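Local structure of telomeric DNA-binding factor trf1 (Schizosaccharomyces pombe, 6K5S) at residues F53-I66 with A85-L98. The protein probably binds telomeric or related DNA repeats as a dimer, its all-helical TRF-family domain bringing two subunits together. Sequence-based numbering, arbitrary orientation.
Sequences FRMVKDIYTEESFI and ANLAIFLAAVYGAL
Asn86, on helix 76-94, reads both polar backbone groups of Ile66 with one amide, a clear case of a side chain standing in for a peptide partner. Asn86 OD1 accepts from Ile66 N at 2.9 Å, on a lone pair, while Asn86 ND2 donates to Ile66 O at 2.8 Å, the acceptor lying almost in the amide plane; both bonds are nearly straight. With an alanine here, the buried N-H and carbonyl of Ile66 would probably be left without their mates, and the loop after helix 41-60 set free to shift.

Ile89, one turn on, can be followed outward. Ile89 CB lies 3.9 Å from Phe65 CE1. Ile89 CG2, anti to the backbone N, presses obliquely on the Phe65 ring, whereas Ile89 CG1 takes the other branch and meets the edge of Phe53, 3.7 Å from Phe53 CE2. From there Ile89 CD1 reaches Lys57 CE at 3.7 Å, crossing the aliphatic chain at about a right angle. Lys57 bends at its last torsion, and NZ donates to Glu63 O. Beyond Ile89, Phe65 CZ touches Phe90, whose ring packs edge-to-face on Phe113 of helix 102-113.

Where helix 76-94 ends in a Schellman motif at Gly96, Arg54 NH2 donates to Ala97 O at 2.9 Å, in the guanidinium plane. Apolar branches thus fill the middle, while directional bonds to backbone atoms hold the loop after helix 41-60 and the end of helix 76-94 in place.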
ATOM      1  N   PHE A  53       4.264   2.995  -3.413  1.00  9.96           N
ATOM      2  CA  PHE A  53       4.604   2.063  -4.481  1.00 10.95           C
ATOM      3  C   PHE A  53       6.056   1.616  -4.365  1.00 11.84           C
ATOM      4  O   PHE A  53       6.357   0.424  -4.448  1.00 10.84           O
ATOM      5  CB  PHE A  53       4.339   2.679  -5.848  1.00  8.43           C
ATOM      6  CG  PHE A  53       4.510   1.710  -6.995  1.00 11.31           C
ATOM      7  CD1 PHE A  53       3.651   0.622  -7.135  1.00  9.60           C
ATOM      8  CD2 PHE A  53       5.524   1.877  -7.921  1.00  9.35           C
ATOM      9  CE1 PHE A  53       3.803  -0.267  -8.194  1.00 10.86           C
ATOM     10  CE2 PHE A  53       5.690   0.992  -8.965  1.00 10.54           C
ATOM     11  CZ  PHE A  53       4.818  -0.089  -9.102  1.00 11.30           C
ATOM     12  N   ARG A  54       6.964   2.560  -4.117  1.00 11.18           N
ATOM     13  CA  ARG A  54       8.359   2.201  -3.897  1.00 12.98           C
ATOM     14  C   ARG A  54       8.516   1.174  -2.773  1.00 12.72           C
ATOM     15  O   ARG A  54       9.300   0.224  -2.898  1.00 14.92           O
ATOM     16  CB  ARG A  54       9.174   3.461  -3.602  1.00 16.80           C
ATOM     17  CG  ARG A  54       9.630   4.215  -4.824  1.00 17.68           C
ATOM     18  CD  ARG A  54      10.370   5.542  -4.449  1.00 18.99           C
ATOM     19  NE  ARG A  54      10.104   6.546  -5.471  1.00 21.55           N
ATOM     20  CZ  ARG A  54       9.421   7.684  -5.307  1.00 19.65           C
ATOM     21  NH1 ARG A  54       8.941   8.045  -4.119  1.00 21.55           N
ATOM     22  NH2 ARG A  54       9.243   8.480  -6.353  1.00 20.99           N
ATOM     23  N   MET A  55       7.777   1.336  -1.674  1.00 12.17           N
ATOM     24  CA  MET A  55       7.869   0.377  -0.574  1.00 18.55           C
ATOM     25  C   MET A  55       7.346  -0.993  -0.987  1.00 17.12           C
ATOM     26  O   MET A  55       7.970  -2.013  -0.681  1.00 14.93           O
ATOM     27  CB  MET A  55       7.093   0.867   0.659  1.00 15.25           C
ATOM     28  CG  MET A  55       7.628   2.130   1.342  1.00 26.38           C
ATOM     29  SD  MET A  55       6.783   2.281   2.937  1.00 33.83           S
ATOM     30  CE  MET A  55       7.134   0.611   3.509  1.00 26.25           C
ATOM     31  N   VAL A  56       6.192  -1.042  -1.668  1.00 14.37           N
ATOM     32  CA  VAL A  56       5.634  -2.344  -2.034  1.00 11.94           C
ATOM     33  C   VAL A  56       6.500  -3.005  -3.103  1.00 14.10           C
ATOM     34  O   VAL A  56       6.727  -4.216  -3.058  1.00 12.78           O
ATOM     35  CB  VAL A  56       4.161  -2.223  -2.471  1.00 12.88           C
ATOM     36  CG1 VAL A  56       4.023  -1.547  -3.780  1.00 14.34           C
ATOM     37  CG2 VAL A  56       3.503  -3.615  -2.570  1.00 14.39           C
ATOM     38  N   LYS A  57       7.020  -2.223  -4.056  1.00  9.67           N
ATOM     39  CA  LYS A  57       7.859  -2.784  -5.117  1.00 13.21           C
ATOM     40  C   LYS A  57       9.072  -3.495  -4.529  1.00 13.22           C
ATOM     41  O   LYS A  57       9.482  -4.553  -5.018  1.00 14.13           O
ATOM     42  CB  LYS A  57       8.312  -1.674  -6.075  1.00 12.29           C
ATOM     43  CG  LYS A  57       9.220  -2.105  -7.244  1.00 13.39           C
ATOM     44  CD  LYS A  57       9.815  -0.874  -7.961  1.00 14.88           C
ATOM     45  CE  LYS A  57      10.820  -1.226  -9.039  1.00 17.54           C
ATOM     46  NZ  LYS A  57      12.102  -1.736  -8.475  1.00 13.22           N
ATOM     47  N   ASP A  58       9.658  -2.919  -3.477  1.00 13.76           N
ATOM     48  CA  ASP A  58      10.837  -3.521  -2.856  1.00 15.43           C
ATOM     49  C   ASP A  58      10.522  -4.873  -2.229  1.00 15.16           C
ATOM     50  O   ASP A  58      11.411  -5.727  -2.120  1.00 16.23           O
ATOM     51  CB  ASP A  58      11.413  -2.566  -1.822  1.00 16.64           C
ATOM     52  CG  ASP A  58      12.210  -1.454  -2.453  1.00 21.39           C
ATOM     53  OD1 ASP A  58      12.532  -1.558  -3.666  1.00 21.00           O
ATOM     54  OD2 ASP A  58      12.523  -0.484  -1.730  1.00 27.69           O
ATOM     55  N   ILE A  59       9.267  -5.095  -1.836  1.00 12.28           N
ATOM     56  CA  ILE A  59       8.849  -6.412  -1.363  1.00 14.99           C
ATOM     57  C   ILE A  59       8.899  -7.437  -2.487  1.00 15.18           C
ATOM     58  O   ILE A  59       9.199  -8.615  -2.251  1.00 15.19           O
ATOM     59  CB  ILE A  59       7.447  -6.315  -0.729  1.00 13.26           C
ATOM     60  CG1 ILE A  59       7.566  -5.671   0.645  1.00 14.77           C
ATOM     61  CG2 ILE A  59       6.782  -7.686  -0.622  1.00 16.83           C
ATOM     62  CD1 ILE A  59       6.452  -4.759   0.999  1.00 18.10           C
ATOM     63  N   TYR A  60       8.636  -7.016  -3.721  1.00 12.30           N
ATOM     64  CA  TYR A  60       8.553  -7.948  -4.838  1.00 13.34           C
ATOM     65  C   TYR A  60       9.844  -8.103  -5.612  1.00 16.68           C
ATOM     66  O   TYR A  60      10.043  -9.141  -6.250  1.00 19.40           O
ATOM     67  CB  TYR A  60       7.451  -7.507  -5.812  1.00 12.74           C
ATOM     68  CG  TYR A  60       6.100  -7.779  -5.233  1.00 11.87           C
ATOM     69  CD1 TYR A  60       5.495  -6.860  -4.376  1.00 10.44           C
ATOM     70  CD2 TYR A  60       5.465  -8.981  -5.477  1.00 10.47           C
ATOM     71  CE1 TYR A  60       4.276  -7.123  -3.807  1.00  8.79           C
ATOM     72  CE2 TYR A  60       4.234  -9.264  -4.915  1.00 10.83           C
ATOM     73  CZ  TYR A  60       3.643  -8.324  -4.085  1.00 11.45           C
ATOM     74  OH  TYR A  60       2.427  -8.610  -3.541  1.00 10.34           O
ATOM     75  N   THR A  61      10.707  -7.088  -5.632  1.00 12.76           N
ATOM     76  CA  THR A  61      11.922  -7.215  -6.416  1.00 16.54           C
ATOM     77  C   THR A  61      13.041  -6.380  -5.805  1.00 17.01           C
ATOM     78  O   THR A  61      12.807  -5.299  -5.260  1.00 13.73           O
ATOM     79  CB  THR A  61      11.688  -6.812  -7.886  1.00 14.43           C
ATOM     80  OG1 THR A  61      12.858  -7.115  -8.650  1.00 17.00           O
ATOM     81  CG2 THR A  61      11.396  -5.333  -8.017  1.00 14.13           C
ATOM     82  N   GLU A  62      14.264  -6.889  -5.886  1.00 16.56           N
ATOM     83  CA  GLU A  62      15.404  -6.022  -5.628  1.00 20.06           C
ATOM     84  C   GLU A  62      16.012  -5.469  -6.913  1.00 18.61           C
ATOM     85  O   GLU A  62      17.028  -4.781  -6.851  1.00 21.23           O
ATOM     86  CB  GLU A  62      16.473  -6.751  -4.802  1.00 24.32           C
ATOM     87  CG  GLU A  62      16.514  -8.242  -4.981  1.00 30.02           C
ATOM     88  CD  GLU A  62      17.616  -8.910  -4.157  1.00 31.86           C
ATOM     89  OE1 GLU A  62      17.832  -8.527  -2.988  1.00 35.54           O
ATOM     90  OE2 GLU A  62      18.283  -9.808  -4.700  1.00 27.54           O
ATOM     91  N   GLU A  63      15.436  -5.780  -8.073  1.00 16.16           N
ATOM     92  CA  GLU A  63      15.919  -5.288  -9.354  1.00 18.32           C
ATOM     93  C   GLU A  63      14.981  -4.194  -9.880  1.00 21.18           C
ATOM     94  O   GLU A  63      14.210  -3.593  -9.110  1.00 20.26           O
ATOM     95  CB  GLU A  63      16.063  -6.459 -10.334  1.00 20.49           C
ATOM     96  CG  GLU A  63      16.675  -7.731  -9.744  1.00 27.63           C
ATOM     97  CD  GLU A  63      18.114  -7.559  -9.283  1.00 33.84           C
ATOM     98  OE1 GLU A  63      18.740  -8.573  -8.873  1.00 39.86           O
ATOM     99  OE2 GLU A  63      18.636  -6.420  -9.321  1.00 36.74           O
ATOM    100  N   SER A  64      15.069  -3.916 -11.184  1.00 17.96           N
ATOM    101  CA  SER A  64      14.233  -2.872 -11.755  1.00 20.32           C
ATOM    102  C   SER A  64      12.782  -3.327 -11.862  1.00 15.45           C
ATOM    103  O   SER A  64      11.874  -2.584 -11.484  1.00 16.42           O
ATOM    104  CB  SER A  64      14.770  -2.460 -13.121  1.00 19.16           C
ATOM    105  OG  SER A  64      15.990  -1.760 -12.998  1.00 20.34           O
ATOM    106  N   PHE A  65      12.550  -4.545 -12.352  1.00 10.95           N
ATOM    107  CA  PHE A  65      11.211  -5.052 -12.613  1.00 12.84           C
ATOM    108  C   PHE A  65      10.943  -6.319 -11.804  1.00 12.95           C
ATOM    109  O   PHE A  65      11.837  -6.887 -11.156  1.00 11.81           O
ATOM    110  CB  PHE A  65      11.007  -5.325 -14.115  1.00 11.01           C
ATOM    111  CG  PHE A  65      11.021  -4.093 -14.945  1.00 13.91           C
ATOM    112  CD1 PHE A  65       9.860  -3.347 -15.111  1.00 10.16           C
ATOM    113  CD2 PHE A  65      12.203  -3.653 -15.536  1.00 13.83           C
ATOM    114  CE1 PHE A  65       9.876  -2.181 -15.867  1.00 11.40           C
ATOM    115  CE2 PHE A  65      12.226  -2.482 -16.299  1.00 12.06           C
ATOM    116  CZ  PHE A  65      11.063  -1.758 -16.472  1.00 11.13           C
ATOM    117  N   ILE A  66       9.685  -6.748 -11.848  1.00 10.69           N
ATOM    118  CA  ILE A  66       9.205  -7.900 -11.086  1.00  9.97           C
ATOM    119  C   ILE A  66       9.100  -9.096 -12.010  1.00 17.09           C
ATOM    120  O   ILE A  66       8.410  -9.038 -13.042  1.00 14.95           O
ATOM    121  CB  ILE A  66       7.846  -7.613 -10.443  1.00 11.56           C
ATOM    122  CG1 ILE A  66       7.925  -6.351  -9.606  1.00  8.34           C
ATOM    123  CG2 ILE A  66       7.373  -8.826  -9.585  1.00 10.98           C
ATOM    124  CD1 ILE A  66       6.607  -5.985  -9.015  1.00  8.89           C
ATOM    125  N   ALA A  85       2.046  -4.197 -12.722  1.00  8.23           N
ATOM    126  CA  ALA A  85       3.057  -3.484 -11.959  1.00  8.69           C
ATOM    127  C   ALA A  85       4.234  -3.119 -12.845  1.00  8.62           C
ATOM    128  O   ALA A  85       4.736  -1.993 -12.793  1.00  6.37           O
ATOM    129  CB  ALA A  85       3.500  -4.321 -10.751  1.00  6.47           C
ATOM    130  N   ASN A  86       4.675  -4.061 -13.688  1.00  8.01           N
ATOM    131  CA  ASN A  86       5.805  -3.796 -14.565  1.00  8.22           C
ATOM    132  C   ASN A  86       5.517  -2.657 -15.538  1.00  9.47           C
ATOM    133  O   ASN A  86       6.401  -1.835 -15.804  1.00  6.84           O
ATOM    134  CB  ASN A  86       6.202  -5.084 -15.300  1.00  9.02           C
ATOM    135  CG  ASN A  86       7.056  -6.005 -14.411  1.00  9.65           C
ATOM    136  OD1 ASN A  86       7.603  -5.558 -13.398  1.00  9.40           O
ATOM    137  ND2 ASN A  86       7.169  -7.280 -14.781  1.00 11.34           N
ATOM    138  N   LEU A  87       4.288  -2.570 -16.062  1.00  5.53           N
ATOM    139  CA  LEU A  87       3.914  -1.411 -16.871  1.00  9.86           C
ATOM    140  C   LEU A  87       3.976  -0.117 -16.072  1.00  8.71           C
ATOM    141  O   LEU A  87       4.457   0.911 -16.575  1.00  9.19           O
ATOM    142  CB  LEU A  87       2.508  -1.593 -17.456  1.00 10.00           C
ATOM    143  CG  LEU A  87       2.542  -2.593 -18.611  1.00 16.51           C
ATOM    144  CD1 LEU A  87       1.211  -3.311 -18.745  1.00 18.59           C
ATOM    145  CD2 LEU A  87       2.923  -1.848 -19.886  1.00 21.88           C
ATOM    146  N   ALA A  88       3.474  -0.137 -14.833  1.00  8.81           N
ATOM    147  CA  ALA A  88       3.503   1.074 -14.022  1.00  8.36           C
ATOM    148  C   ALA A  88       4.937   1.485 -13.735  1.00 11.90           C
ATOM    149  O   ALA A  88       5.272   2.678 -13.783  1.00  9.51           O
ATOM    150  CB  ALA A  88       2.716   0.863 -12.724  1.00  9.48           C
ATOM    151  N   ILE A  89       5.800   0.498 -13.452  1.00 10.51           N
ATOM    152  CA  ILE A  89       7.224   0.764 -13.221  1.00 11.03           C
ATOM    153  C   ILE A  89       7.855   1.403 -14.451  1.00 10.07           C
ATOM    154  O   ILE A  89       8.628   2.358 -14.343  1.00  9.82           O
ATOM    155  CB  ILE A  89       7.958  -0.536 -12.839  1.00  7.85           C
ATOM    156  CG1 ILE A  89       7.590  -0.971 -11.419  1.00 10.00           C
ATOM    157  CG2 ILE A  89       9.498  -0.359 -12.913  1.00 10.60           C
ATOM    158  CD1 ILE A  89       8.029  -2.424 -11.126  1.00 11.44           C
ATOM    159  N   PHE A  90       7.565   0.858 -15.638  1.00 10.02           N
ATOM    160  CA  PHE A  90       8.171   1.379 -16.860  1.00 10.09           C
ATOM    161  C   PHE A  90       7.732   2.816 -17.115  1.00 14.88           C
ATOM    162  O   PHE A  90       8.563   3.684 -17.428  1.00 13.22           O
ATOM    163  CB  PHE A  90       7.803   0.490 -18.043  1.00 12.54           C
ATOM    164  CG  PHE A  90       8.667   0.700 -19.252  1.00 15.54           C
ATOM    165  CD1 PHE A  90       8.428   1.767 -20.112  1.00 14.52           C
ATOM    166  CD2 PHE A  90       9.706  -0.181 -19.545  1.00 12.46           C
ATOM    167  CE1 PHE A  90       9.215   1.960 -21.237  1.00 14.64           C
ATOM    168  CE2 PHE A  90      10.503   0.019 -20.670  1.00 12.11           C
ATOM    169  CZ  PHE A  90      10.247   1.084 -21.514  1.00 11.25           C
ATOM    170  N   LEU A  91       6.434   3.088 -16.949  1.00 11.50           N
ATOM    171  CA  LEU A  91       5.911   4.425 -17.196  1.00 15.97           C
ATOM    172  C   LEU A  91       6.430   5.416 -16.163  1.00 13.92           C
ATOM    173  O   LEU A  91       6.747   6.566 -16.502  1.00 15.60           O
ATOM    174  CB  LEU A  91       4.380   4.379 -17.216  1.00 13.47           C
ATOM    175  CG  LEU A  91       3.628   5.630 -17.666  1.00 19.99           C
ATOM    176  CD1 LEU A  91       4.159   6.118 -19.018  1.00 21.51           C
ATOM    177  CD2 LEU A  91       2.146   5.331 -17.738  1.00 23.15           C
ATOM    178  N   ALA A  92       6.556   4.983 -14.906  1.00 13.18           N
ATOM    179  CA  ALA A  92       7.097   5.872 -13.880  1.00 11.68           C
ATOM    180  C   ALA A  92       8.572   6.143 -14.126  1.00 17.20           C
ATOM    181  O   ALA A  92       9.047   7.270 -13.923  1.00 16.02           O
ATOM    182  CB  ALA A  92       6.896   5.274 -12.492  1.00 14.89           C
ATOM    183  N   ALA A  93       9.318   5.118 -14.558  1.00 14.35           N
ATOM    184  CA  ALA A  93      10.710   5.335 -14.957  1.00 13.83           C
ATOM    185  C   ALA A  93      10.815   6.399 -16.044  1.00 16.80           C
ATOM    186  O   ALA A  93      11.669   7.297 -15.968  1.00 15.87           O
ATOM    187  CB  ALA A  93      11.350   4.031 -15.446  1.00 11.47           C
ATOM    188  N   VAL A  94       9.981   6.303 -17.083  1.00 11.73           N
ATOM    189  CA  VAL A  94      10.155   7.237 -18.200  1.00 19.96           C
ATOM    190  C   VAL A  94       9.675   8.640 -17.848  1.00 23.38           C
ATOM    191  O   VAL A  94      10.138   9.619 -18.451  1.00 20.85           O
ATOM    192  CB  VAL A  94       9.466   6.778 -19.505  1.00 17.17           C
ATOM    193  CG1 VAL A  94      10.133   5.511 -20.090  1.00 13.25           C
ATOM    194  CG2 VAL A  94       7.984   6.620 -19.341  1.00 24.13           C
ATOM    195  N   TYR A  95       8.784   8.782 -16.874  1.00 21.04           N
ATOM    196  CA  TYR A  95       8.426  10.104 -16.377  1.00 22.73           C
ATOM    197  C   TYR A  95       9.322  10.564 -15.231  1.00 19.44           C
ATOM    198  O   TYR A  95       9.125  11.668 -14.712  1.00 28.58           O
ATOM    199  CB  TYR A  95       6.956  10.122 -15.955  1.00 16.66           C
ATOM    200  CG  TYR A  95       6.030  10.507 -17.075  1.00 21.19           C
ATOM    201  CD1 TYR A  95       5.957  11.829 -17.525  1.00 22.89           C
ATOM    202  CD2 TYR A  95       5.245   9.564 -17.704  1.00 21.40           C
ATOM    203  CE1 TYR A  95       5.123  12.185 -18.563  1.00 24.35           C
ATOM    204  CE2 TYR A  95       4.402   9.911 -18.735  1.00 26.20           C
ATOM    205  CZ  TYR A  95       4.344  11.231 -19.160  1.00 27.39           C
ATOM    206  OH  TYR A  95       3.510  11.580 -20.193  1.00 27.91           O
ATOM    207  N   GLY A  96      10.288   9.752 -14.813  1.00 21.97           N
ATOM    208  CA  GLY A  96      11.249  10.160 -13.807  1.00 22.19           C
ATOM    209  C   GLY A  96      10.858   9.904 -12.371  1.00 25.06           C
ATOM    210  O   GLY A  96      11.656  10.204 -11.469  1.00 25.96           O
ATOM    211  N   ALA A  97       9.667   9.343 -12.127  1.00 23.19           N
ATOM    212  CA  ALA A  97       9.245   9.021 -10.766  1.00 22.31           C
ATOM    213  C   ALA A  97      10.052   7.867 -10.178  1.00 20.55           C
ATOM    214  O   ALA A  97      10.163   7.747  -8.956  1.00 23.12           O
ATOM    215  CB  ALA A  97       7.750   8.702 -10.760  1.00 18.72           C
ATOM    216  N   LEU A  98      10.611   7.007 -11.018  1.00 19.11           N
ATOM    217  CA  LEU A  98      11.516   5.960 -10.583  1.00 18.26           C
ATOM    218  C   LEU A  98      12.810   6.115 -11.359  1.00 20.92           C
ATOM    219  O   LEU A  98      12.800   6.594 -12.497  1.00 19.21           O
ATOM    220  CB  LEU A  98      10.938   4.561 -10.826  1.00 19.63           C
ATOM    221  CG  LEU A  98       9.736   4.100  -9.997  1.00 16.20           C
ATOM    222  CD1 LEU A  98       9.249   2.718 -10.478  1.00 11.59           C
ATOM    223  CD2 LEU A  98      10.113   4.077  -8.513  1.00 15.59           C
TER
HETATM  224  O   HOH W   1      12.575   7.023  -7.187  1.00 27.13           O